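PDB 2ZBV: uncharacterized conserved protein from Thermotoga maritima, which binds adenosine and, as a member of the SAM hydrolase / SAM-dependent halogenase family, probably cleaves S-adenosyl-L-methionine with chloride or water as nucleophile. Local coordinates for residues Leu5-Leu10 against Glu39-Arg44; Val43-His48 against Val253-Glu258; Pro163-Glu168 against Phe189-Lys194. One frame throughout, in Å; residues are numbered along the deposited sequence.

Interaction 1: residues Leu5-Leu10 against Glu39-Arg44; sequences LTDWGL and EPFNVR. With ADN (adenosine), chain D.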
loop_
_atom_site.group_PDB
_atom_site.type_symbol
_atom_site.label_atom_id
_atom_site.label_comp_id
_atom_site.label_asym_id
_atom_site.label_seq_id
_atom_site.Cartn_x
_atom_site.Cartn_y
_atom_site.Cartn_z
ATOM N N LEU A 5 -0.193 12.790 0.163
ATOM C CA LEU A 5 0.894 12.465 1.101
ATOM C C LEU A 5 0.438 12.608 2.569
ATOM O O LEU A 5 -0.061 13.662 2.963
ATOM C CB LEU A 5 2.082 13.397 0.823
ATOM C CG LEU A 5 3.352 13.396 1.684
ATOM C CD1 LEU A 5 3.962 12.010 1.736
ATOM C CD2 LEU A 5 4.365 14.375 1.074
ATOM N N THR A 6 0.610 11.553 3.370
ATOM C CA THR A 6 0.216 11.578 4.788
ATOM C C THR A 6 1.061 10.623 5.642
ATOM O O THR A 6 1.935 9.918 5.135
ATOM C CB THR A 6 -1.255 11.120 5.008
ATOM O OG1 THR A 6 -1.318 9.689 4.938
ATOM C CG2 THR A 6 -2.205 11.717 3.949
ATOM N N ASP A 7 0.764 10.602 6.941
ATOM C CA ASP A 7 1.423 9.716 7.894
ATOM C C ASP A 7 0.338 8.794 8.463
ATOM O O ASP A 7 0.495 8.233 9.542
ATOM C CB ASP A 7 2.075 10.533 9.028
ATOM C CG ASP A 7 1.058 11.339 9.848
ATOM O OD1 ASP A 7 -0.049 11.610 9.336
ATOM O OD2 ASP A 7 1.370 11.721 10.998
ATOM N N TRP A 8 -0.757 8.631 7.719
ATOM C CA TRP A 8 -1.879 7.816 8.185
ATOM C C TRP A 8 -1.690 6.304 8.111
ATOM O O TRP A 8 -2.314 5.572 8.872
ATOM C CB TRP A 8 -3.164 8.174 7.430
ATOM C CG TRP A 8 -3.537 9.635 7.452
ATOM C CD1 TRP A 8 -2.928 10.639 8.154
ATOM C CD2 TRP A 8 -4.539 10.261 6.647
ATOM N NE1 TRP A 8 -3.480 11.852 7.821
ATOM C CE2 TRP A 8 -4.472 11.650 6.898
ATOM C CE3 TRP A 8 -5.486 9.782 5.730
ATOM C CZ2 TRP A 8 -5.316 12.572 6.260
ATOM C CZ3 TRP A 8 -6.328 10.700 5.093
ATOM C CH2 TRP A 8 -6.233 12.079 5.363
ATOM N N GLY A 9 -0.841 5.843 7.205
ATOM C CA GLY A 9 -0.613 4.412 7.057
ATOM C C GLY A 9 -1.672 3.796 6.153
ATOM O O GLY A 9 -2.777 4.311 6.061
ATOM N N LEU A 10 -1.342 2.697 5.484
ATOM C CA LEU A 10 -2.292 2.035 4.592
ATOM C C LEU A 10 -3.078 0.952 5.321
ATOM O O LEU A 10 -4.013 0.364 4.771
ATOM C CB LEU A 10 -1.563 1.425 3.389
ATOM C CG LEU A 10 -1.073 2.408 2.318
ATOM C CD1 LEU A 10 -0.320 1.652 1.231
ATOM C CD2 LEU A 10 -2.255 3.159 1.718
ATOM N N GLU A 39 6.587 8.464 8.832
ATOM C CA GLU A 39 6.495 8.081 10.235
ATOM C C GLU A 39 5.576 9.056 10.948
ATOM O O GLU A 39 5.576 10.252 10.652
ATOM C CB GLU A 39 7.876 8.084 10.903
ATOM C CG GLU A 39 8.908 7.228 10.178
ATOM C CD GLU A 39 9.556 7.959 9.014
ATOM O OE1 GLU A 39 10.514 8.726 9.257
ATOM O OE2 GLU A 39 9.106 7.784 7.862
ATOM N N PRO A 40 4.770 8.555 11.894
ATOM C CA PRO A 40 3.843 9.403 12.645
ATOM C C PRO A 40 4.402 10.770 13.056
ATOM O O PRO A 40 5.482 10.864 13.636
ATOM C CB PRO A 40 3.492 8.536 13.850
ATOM C CG PRO A 40 3.480 7.154 13.255
ATOM C CD PRO A 40 4.728 7.162 12.381
ATOM N N PHE A 41 3.648 11.817 12.732
ATOM C CA PHE A 41 3.982 13.201 13.064
ATOM C C PHE A 41 5.285 13.740 12.487
ATOM O O PHE A 41 5.670 14.870 12.798
ATOM C CB PHE A 41 4.026 13.389 14.594
ATOM C CG PHE A 41 3.205 12.381 15.368
ATOM C CD1 PHE A 41 1.855 12.192 15.092
ATOM C CD2 PHE A 41 3.799 11.601 16.361
ATOM C CE1 PHE A 41 1.113 11.243 15.790
ATOM C CE2 PHE A 41 3.062 10.647 17.070
ATOM C CZ PHE A 41 1.714 10.469 16.780
ATOM N N ASN A 42 5.969 12.975 11.641
ATOM C CA ASN A 42 7.249 13.462 11.124
ATOM C C ASN A 42 7.133 14.459 9.971
ATOM O O ASN A 42 7.365 14.118 8.800
ATOM C CB ASN A 42 8.139 12.292 10.699
ATOM C CG ASN A 42 9.608 12.671 10.662
ATOM O OD1 ASN A 42 9.958 13.778 10.266
ATOM N ND2 ASN A 42 10.473 11.748 11.066
ATOM N N VAL A 43 6.792 15.699 10.312
ATOM C CA VAL A 43 6.643 16.745 9.312
ATOM C C VAL A 43 7.960 17.044 8.594
ATOM O O VAL A 43 7.965 17.358 7.412
ATOM C CB VAL A 43 6.084 18.049 9.946
ATOM C CG1 VAL A 43 4.678 17.809 10.478
ATOM C CG2 VAL A 43 6.986 18.507 11.064
ATOM N N ARG A 44 9.080 16.950 9.298
ATOM C CA ARG A 44 10.372 17.212 8.658
ATOM C C ARG A 44 10.595 16.243 7.495
ATOM O O ARG A 44 10.990 16.654 6.400
ATOM C CB ARG A 44 11.520 17.078 9.663
ATOM C CG ARG A 44 12.892 17.427 9.070
ATOM C CD ARG A 44 13.962 17.489 10.149
ATOM N NE ARG A 44 13.646 18.481 11.176
ATOM C CZ ARG A 44 13.685 19.799 10.990
ATOM N NH1 ARG A 44 14.034 20.300 9.811
ATOM N NH2 ARG A 44 13.363 20.620 11.983
HETATM O "O5'" ADN D . -6.050 14.260 11.423
HETATM C "C5'" ADN D . -4.978 13.443 10.939
HETATM C "C4'" ADN D . -3.712 13.741 11.739
HETATM O "O4'" ADN D . -3.867 13.422 13.155
HETATM C "C3'" ADN D . -2.490 12.922 11.260
HETATM O "O3'" ADN D . -1.772 13.628 10.250
HETATM C "C2'" ADN D . -1.686 12.705 12.561
HETATM O "O2'" ADN D . -0.391 13.301 12.487
HETATM C "C1'" ADN D . -2.525 13.325 13.676
HETATM N N9 ADN D . -2.493 12.463 14.870
HETATM C C8 ADN D . -3.055 11.209 14.985
HETATM N N7 ADN D . -2.839 10.721 16.167
HETATM C C5 ADN D . -2.129 11.613 16.893
HETATM C C6 ADN D . -1.606 11.640 18.216
HETATM N N6 ADN D . -1.797 10.564 19.073
HETATM N N1 ADN D . -0.922 12.735 18.615
HETATM C C2 ADN D . -0.727 13.791 17.800
HETATM N N3 ADN D . -1.202 13.805 16.550
HETATM C C4 ADN D . -1.898 12.752 16.065
#

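Interaction 2: residues Val43-His48 against Val253-Glu258; sequences VRKASH and VKEGDE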
loop_
_atom_site.group_PDB
_atom_site.type_symbol
_atom_site.label_atom_id
_atom_site.label_comp_id
_atom_site.label_asym_id
_atom_site.label_seq_id
_atom_site.Cartn_x
_atom_site.Cartn_y
_atom_site.Cartn_z
ATOM N N VAL A 43 6.792 15.699 10.312
ATOM C CA VAL A 43 6.643 16.745 9.312
ATOM C C VAL A 43 7.960 17.044 8.594
ATOM O O VAL A 43 7.965 17.358 7.412
ATOM C CB VAL A 43 6.084 18.049 9.946
ATOM C CG1 VAL A 43 4.678 17.809 10.478
ATOM C CG2 VAL A 43 6.986 18.507 11.064
ATOM N N ARG A 44 9.080 16.950 9.298
ATOM C CA ARG A 44 10.372 17.212 8.658
ATOM C C ARG A 44 10.595 16.243 7.495
ATOM O O ARG A 44 10.990 16.654 6.400
ATOM C CB ARG A 44 11.520 17.078 9.663
ATOM C CG ARG A 44 12.892 17.427 9.070
ATOM C CD ARG A 44 13.962 17.489 10.149
ATOM N NE ARG A 44 13.646 18.481 11.176
ATOM C CZ ARG A 44 13.685 19.799 10.990
ATOM N NH1 ARG A 44 14.034 20.300 9.811
ATOM N NH2 ARG A 44 13.363 20.620 11.983
ATOM N N LYS A 45 10.347 14.958 7.739
ATOM C CA LYS A 45 10.506 13.935 6.703
ATOM C C LYS A 45 9.517 14.189 5.564
ATOM O O LYS A 45 9.873 14.154 4.382
ATOM C CB LYS A 45 10.263 12.541 7.296
ATOM C CG LYS A 45 9.809 11.494 6.274
ATOM C CD LYS A 45 10.848 11.254 5.198
ATOM C CE LYS A 45 11.656 10.006 5.481
ATOM N NZ LYS A 45 10.831 8.759 5.476
ATOM N N ALA A 46 8.269 14.448 5.924
ATOM C CA ALA A 46 7.248 14.715 4.920
ATOM C C ALA A 46 7.617 15.919 4.031
ATOM O O ALA A 46 7.374 15.893 2.825
ATOM C CB ALA A 46 5.892 14.958 5.602
ATOM N N SER A 47 8.218 16.955 4.616
ATOM C CA SER A 47 8.573 18.149 3.839
ATOM C C SER A 47 9.557 17.791 2.732
ATOM O O SER A 47 9.457 18.292 1.615
ATOM C CB SER A 47 9.142 19.260 4.749
ATOM O OG SER A 47 10.452 18.983 5.232
ATOM N N HIS A 48 10.496 16.900 3.036
ATOM C CA HIS A 48 11.475 16.449 2.046
ATOM C C HIS A 48 10.849 15.557 0.974
ATOM O O HIS A 48 11.071 15.766 -0.221
ATOM C CB HIS A 48 12.606 15.688 2.736
ATOM C CG HIS A 48 13.551 16.572 3.485
ATOM N ND1 HIS A 48 14.363 17.489 2.854
ATOM C CD2 HIS A 48 13.808 16.685 4.810
ATOM C CE1 HIS A 48 15.082 18.130 3.760
ATOM N NE2 HIS A 48 14.765 17.660 4.954
ATOM N N VAL A 253 23.092 4.771 10.662
ATOM C CA VAL A 253 22.531 6.110 10.686
ATOM C C VAL A 253 21.021 6.110 10.526
ATOM O O VAL A 253 20.434 5.148 10.032
ATOM C CB VAL A 253 23.144 6.981 9.561
ATOM C CG1 VAL A 253 22.740 6.439 8.195
ATOM C CG2 VAL A 253 22.693 8.411 9.709
ATOM N N LYS A 254 20.398 7.202 10.953
ATOM C CA LYS A 254 18.956 7.366 10.852
ATOM C C LYS A 254 18.682 8.778 10.360
ATOM O O LYS A 254 19.570 9.628 10.359
ATOM C CB LYS A 254 18.295 7.158 12.220
ATOM C CG LYS A 254 18.839 8.075 13.310
ATOM C CD LYS A 254 18.196 7.792 14.663
ATOM C CE LYS A 254 18.813 8.648 15.767
ATOM N NZ LYS A 254 20.262 8.351 15.977
ATOM N N GLU A 255 17.450 9.022 9.941
ATOM C CA GLU A 255 17.061 10.333 9.455
ATOM C C GLU A 255 17.300 11.412 10.508
ATOM O O GLU A 255 17.012 11.219 11.686
ATOM C CB GLU A 255 15.594 10.303 9.040
ATOM C CG GLU A 255 15.384 9.615 7.704
ATOM C CD GLU A 255 13.966 9.116 7.506
ATOM O OE1 GLU A 255 13.035 9.741 8.058
ATOM O OE2 GLU A 255 13.783 8.109 6.785
ATOM N N GLY A 256 17.843 12.541 10.071
ATOM C CA GLY A 256 18.118 13.636 10.983
ATOM C C GLY A 256 19.579 13.714 11.392
ATOM O O GLY A 256 20.075 14.786 11.740
ATOM N N ASP A 257 20.271 12.580 11.346
ATOM C CA ASP A 257 21.677 12.525 11.726
ATOM C C ASP A 257 22.568 13.388 10.840
ATOM O O ASP A 257 22.400 13.431 9.619
ATOM C CB ASP A 257 22.175 11.078 11.689
ATOM C CG ASP A 257 21.591 10.231 12.799
ATOM O OD1 ASP A 257 20.656 10.704 13.479
ATOM O OD2 ASP A 257 22.061 9.087 12.988
ATOM N N GLU A 258 23.515 14.077 11.469
ATOM C CA GLU A 258 24.450 14.931 10.748
ATOM C C GLU A 258 25.375 14.050 9.926
ATOM O O GLU A 258 25.784 12.985 10.372
ATOM C CB GLU A 258 25.298 15.758 11.719
ATOM C CG GLU A 258 24.544 16.839 12.475
ATOM C CD GLU A 258 25.467 17.712 13.316
ATOM O OE1 GLU A 258 24.969 18.658 13.965
ATOM O OE2 GLU A 258 26.690 17.453 13.329
#

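Interaction 3: residues Pro163-Glu168 against Phe189-Lys194; sequences PVVENE and FDLFLK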
loop_
_atom_site.group_PDB
_atom_site.type_symbol
_atom_site.label_atom_id
_atom_site.label_comp_id
_atom_site.label_asym_id
_atom_site.label_seq_id
_atom_site.Cartn_x
_atom_site.Cartn_y
_atom_site.Cartn_z
ATOM N N PRO A 163 22.593 23.011 3.901
ATOM C CA PRO A 163 23.848 22.324 3.591
ATOM C C PRO A 163 24.787 23.306 2.899
ATOM O O PRO A 163 24.408 23.958 1.925
ATOM C CB PRO A 163 23.401 21.190 2.671
ATOM C CG PRO A 163 22.240 21.791 1.953
ATOM C CD PRO A 163 21.494 22.491 3.070
ATOM N N VAL A 164 26.004 23.420 3.411
ATOM C CA VAL A 164 26.975 24.333 2.828
ATOM C C VAL A 164 28.279 23.635 2.481
ATOM O O VAL A 164 28.576 22.551 2.985
ATOM C CB VAL A 164 27.305 25.493 3.793
ATOM C CG1 VAL A 164 26.055 26.321 4.069
ATOM C CG2 VAL A 164 27.879 24.934 5.087
ATOM N N VAL A 165 29.050 24.270 1.608
ATOM C CA VAL A 165 30.346 23.754 1.199
ATOM C C VAL A 165 31.396 24.552 1.958
ATOM O O VAL A 165 31.452 25.776 1.840
ATOM C CB VAL A 165 30.583 23.951 -0.308
ATOM C CG1 VAL A 165 32.019 23.591 -0.659
ATOM C CG2 VAL A 165 29.615 23.098 -1.099
ATOM N N GLU A 166 32.220 23.870 2.743
ATOM C CA GLU A 166 33.252 24.566 3.495
ATOM C C GLU A 166 34.539 23.775 3.670
ATOM O O GLU A 166 34.546 22.677 4.226
ATOM C CB GLU A 166 32.728 24.978 4.872
ATOM C CG GLU A 166 32.276 23.824 5.739
ATOM C CD GLU A 166 32.376 24.144 7.217
ATOM O OE1 GLU A 166 33.515 24.286 7.715
ATOM O OE2 GLU A 166 31.322 24.259 7.876
ATOM N N ASN A 167 35.630 24.352 3.181
ATOM C CA ASN A 167 36.952 23.752 3.291
ATOM C C ASN A 167 37.054 22.282 2.881
ATOM O O ASN A 167 37.207 21.401 3.730
ATOM C CB ASN A 167 37.472 23.922 4.722
ATOM C CG ASN A 167 37.510 25.377 5.160
ATOM O OD1 ASN A 167 38.153 26.211 4.524
ATOM N ND2 ASN A 167 36.820 25.687 6.253
ATOM N N GLU A 168 36.965 22.029 1.579
ATOM C CA GLU A 168 37.098 20.680 1.032
ATOM C C GLU A 168 36.000 19.677 1.384
ATOM O O GLU A 168 36.082 18.511 0.995
ATOM C CB GLU A 168 38.451 20.092 1.451
ATOM C CG GLU A 168 39.648 20.980 1.131
ATOM C CD GLU A 168 40.932 20.492 1.786
ATOM O OE1 GLU A 168 41.978 21.156 1.619
ATOM O OE2 GLU A 168 40.893 19.445 2.472
ATOM N N PHE A 189 23.510 17.133 -5.109
ATOM C CA PHE A 189 24.702 16.541 -5.706
ATOM C C PHE A 189 25.503 17.608 -6.447
ATOM O O PHE A 189 26.716 17.480 -6.607
ATOM C CB PHE A 189 24.343 15.408 -6.666
ATOM C CG PHE A 189 25.467 14.436 -6.880
ATOM C CD1 PHE A 189 25.766 13.481 -5.914
ATOM C CD2 PHE A 189 26.262 14.509 -8.017
ATOM C CE1 PHE A 189 26.843 12.615 -6.074
ATOM C CE2 PHE A 189 27.343 13.648 -8.187
ATOM C CZ PHE A 189 27.634 12.699 -7.213
ATOM N N ASP A 190 24.820 18.656 -6.904
ATOM C CA ASP A 190 25.482 19.761 -7.600
ATOM C C ASP A 190 26.400 20.487 -6.625
ATOM O O ASP A 190 27.528 20.841 -6.963
ATOM C CB ASP A 190 24.456 20.755 -8.154
ATOM C CG ASP A 190 23.765 20.245 -9.399
ATOM O OD1 ASP A 190 24.470 19.758 -10.309
ATOM O OD2 ASP A 190 22.521 20.341 -9.473
ATOM N N LEU A 191 25.904 20.709 -5.411
ATOM C CA LEU A 191 26.690 21.371 -4.380
ATOM C C LEU A 191 27.935 20.523 -4.129
ATOM O O LEU A 191 29.051 21.038 -4.024
ATOM C CB LEU A 191 25.876 21.488 -3.089
ATOM C CG LEU A 191 26.554 22.261 -1.958
ATOM C CD1 LEU A 191 26.601 23.735 -2.329
ATOM C CD2 LEU A 191 25.796 22.071 -0.658
ATOM N N PHE A 192 27.728 19.214 -4.035
ATOM C CA PHE A 192 28.817 18.271 -3.808
ATOM C C PHE A 192 29.821 18.336 -4.953
ATOM O O PHE A 192 31.025 18.195 -4.745
ATOM C CB PHE A 192 28.250 16.852 -3.677
ATOM C CG PHE A 192 29.299 15.773 -3.628
ATOM C CD1 PHE A 192 29.476 14.915 -4.705
ATOM C CD2 PHE A 192 30.094 15.604 -2.500
ATOM C CE1 PHE A 192 30.431 13.899 -4.658
ATOM C CE2 PHE A 192 31.052 14.593 -2.443
ATOM C CZ PHE A 192 31.220 13.739 -3.525
ATOM N N LEU A 193 29.323 18.561 -6.161
ATOM C CA LEU A 193 30.185 18.637 -7.331
ATOM C C LEU A 193 31.077 19.870 -7.344
ATOM O O LEU A 193 31.921 20.015 -8.228
ATOM C CB LEU A 193 29.346 18.598 -8.608
ATOM C CG LEU A 193 28.718 17.243 -8.944
ATOM C CD1 LEU A 193 27.868 17.364 -10.200
ATOM C CD2 LEU A 193 29.820 16.208 -9.135
ATOM N N LYS A 194 30.891 20.759 -6.372
ATOM C CA LYS A 194 31.707 21.967 -6.289
ATOM C C LYS A 194 32.968 21.713 -5.477
ATOM O O LYS A 194 33.813 22.596 -5.337
ATOM C CB LYS A 194 30.903 23.118 -5.679
ATOM C CG LYS A 194 29.894 23.697 -6.651
ATOM C CD LYS A 194 28.983 24.724 -6.013
ATOM C CE LYS A 194 28.004 25.272 -7.047
ATOM N NZ LYS A 194 26.928 26.088 -6.428
#

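Interaction 1: residues Leu5-Leu10 against Glu39-Arg44
Asp7 takes a backbone hydrogen bond from Phe41: Phe41 N donates to Asp7 OD2 over 2.9 Å, nearly straight at 164°, and OD2 receives it on its anti lone pair, away from OD1. Both carboxylate oxygens also hold the ribose. Adenosine O3' donates to Asp7 OD1 at 2.8 Å and adenosine O2' to Asp7 OD2 at 2.8 Å, which leaves OD2 gripped by two donors and the carboxylate restrained from turning. Its CG sits between the backbone N and the carbonyl carbon (chi1 62°), which brings the carboxylate within bonding distance of both ribose hydroxyls and of Phe41 N. Phe41 also reaches the base, CE1 lying 3.4 Å from adenosine C4. Trp8 approaches edge-on, with NE1 3.5 Å from adenosine O3'. Asp7 directly follows strand 2-6, a parallel strand of the six-stranded mixed sheet, so the nucleoside lies beyond that strand's C-terminal end. The pocket is completed across a subunit interface, as is characteristic of this trimeric family: Asn182, Val242 and Leu244 of the second subunit also bond the ligand. In the next shell, the type II turn from Glu39 to Asn42 presents the N of Phe41, and Pro40 CB lies 3.8 Å above the plane of the Phe41 ring, over its centre. On segment 5-10, Thr6 OG1 accepts from the N of Trp8 at 3.0 Å in an ST turn, while its CG2 rests on one indole face. Asn42 caps helix 43-54 through OD1, which accepts from the N of Lys45.

Interaction 2: residues Val43-His48 against Val253-Glu258
Lys45 and Glu255 form the ionic link between the first turn of helix 43-54 and the loop before strand 258-262. Just ahead of this pair, Arg44 directs its CB toward the loop, but its guanidinium group goes elsewhere, NH2 making a weak hydrogen bond to Lys159 O. Lys45 follows with CG anti to its backbone N (chi1 155°) and a chain bent at each later torsion, so that it curls past the Glu255 carboxylate rather than meeting it end-on. Lys45 NZ forms a salt bridge with Glu255 OE2 at 3.3 Å. The modelled CE lies even closer to the carboxylate than NZ does, so the exact placing of the ammonium end is doubtful. The same NZ also bridges to Glu39 OE2, its stronger partner, while Glu255 OE2 accepts from the backbone N of Val177. The lysine thus bridges two neighbouring carboxylates and is likely to offset part of their charge, and a methionine in its place would probably leave the close carboxylates of Glu39 and Glu255 without this shared positive charge. Further along, Ser47 turns back on its own helix, OG donating to Arg44 O at 2.7 Å. On the partner segment, Glu255 is carried by a type II turn from Lys254 to Asp257, closed by Asp257 N to Lys254 O at 3.2 Å, with Gly256 at its third position (phi 101°). Backbone bonds from Gly256 and Asp257 to Val174 tie this turn to strand 169-177. Lys45 packs on Ile176 and His48 on Ala175 of that strand, while Ser47 and His48 also touch Val98 of helix 97-103, so helix 43-54 lies between the C-terminal domain's sheet and a neighbouring helix of its own domain.

Interaction 3: residues Pro163-Glu168 against Phe189-Lys194
Leu191 and Val165 bury most of the surface in this contact, the leucine on short helix 189-192 and the valine on the weakly bonded strand 164-166. Val165 CG2 touches the branch point of the leucine, lying 3.3 Å from Leu191 CG and 3.3 Å from Leu191 CD1. Both separations are tighter than ordinary carbon contact. The two side chains run past each other in opposite directions. With CG anti to the backbone N (chi1 -176°), Leu191 spreads its two methyls along segment 163-165: CD1 goes to Val165, and CD2 to Pro163, where it lies 3.5 Å from Pro163 O and 4.2 Å from Pro163 CB. The strand pairs antiparallel with strand 169-177, and the helix follows strand 183-185 of the same C-terminal sheet, so Leu191 fastens the helix to the sheet's margin. Phe192, turned from the strand, packs on Val170 and Leu238, and Val165 likewise meets Val170. No hydrogen bond or salt bridge crosses between the two segments; their cohesion is apolar, resting on the fit of branched side chains near the surface and not on directional bonds.

How the interactions relate
Interactions 1 and 2 adjoin, with centres 12 Å apart, and share Val43 and Arg44 on helix 43-54. Their charged side chains meet: Glu39 OE2 of the turn that precedes the helix bridges to Lys45 NZ at 3.1 Å, and Glu39 OE1 lies 3.0 Å from Glu255 OE1, a close pair of like charges that the lysine probably offsets. Through Lys45, which bridges to both glutamates, the turn beside the adenosine is linked to the C-terminal domain, the Lys45 side chain being about 12 Å from a bound adenosine. Interaction 3 is nested inside the loop closed by interaction 2, its centre 20 Å from that of interaction 2 and 30 Å from that of interaction 1, and lies away from the pocket.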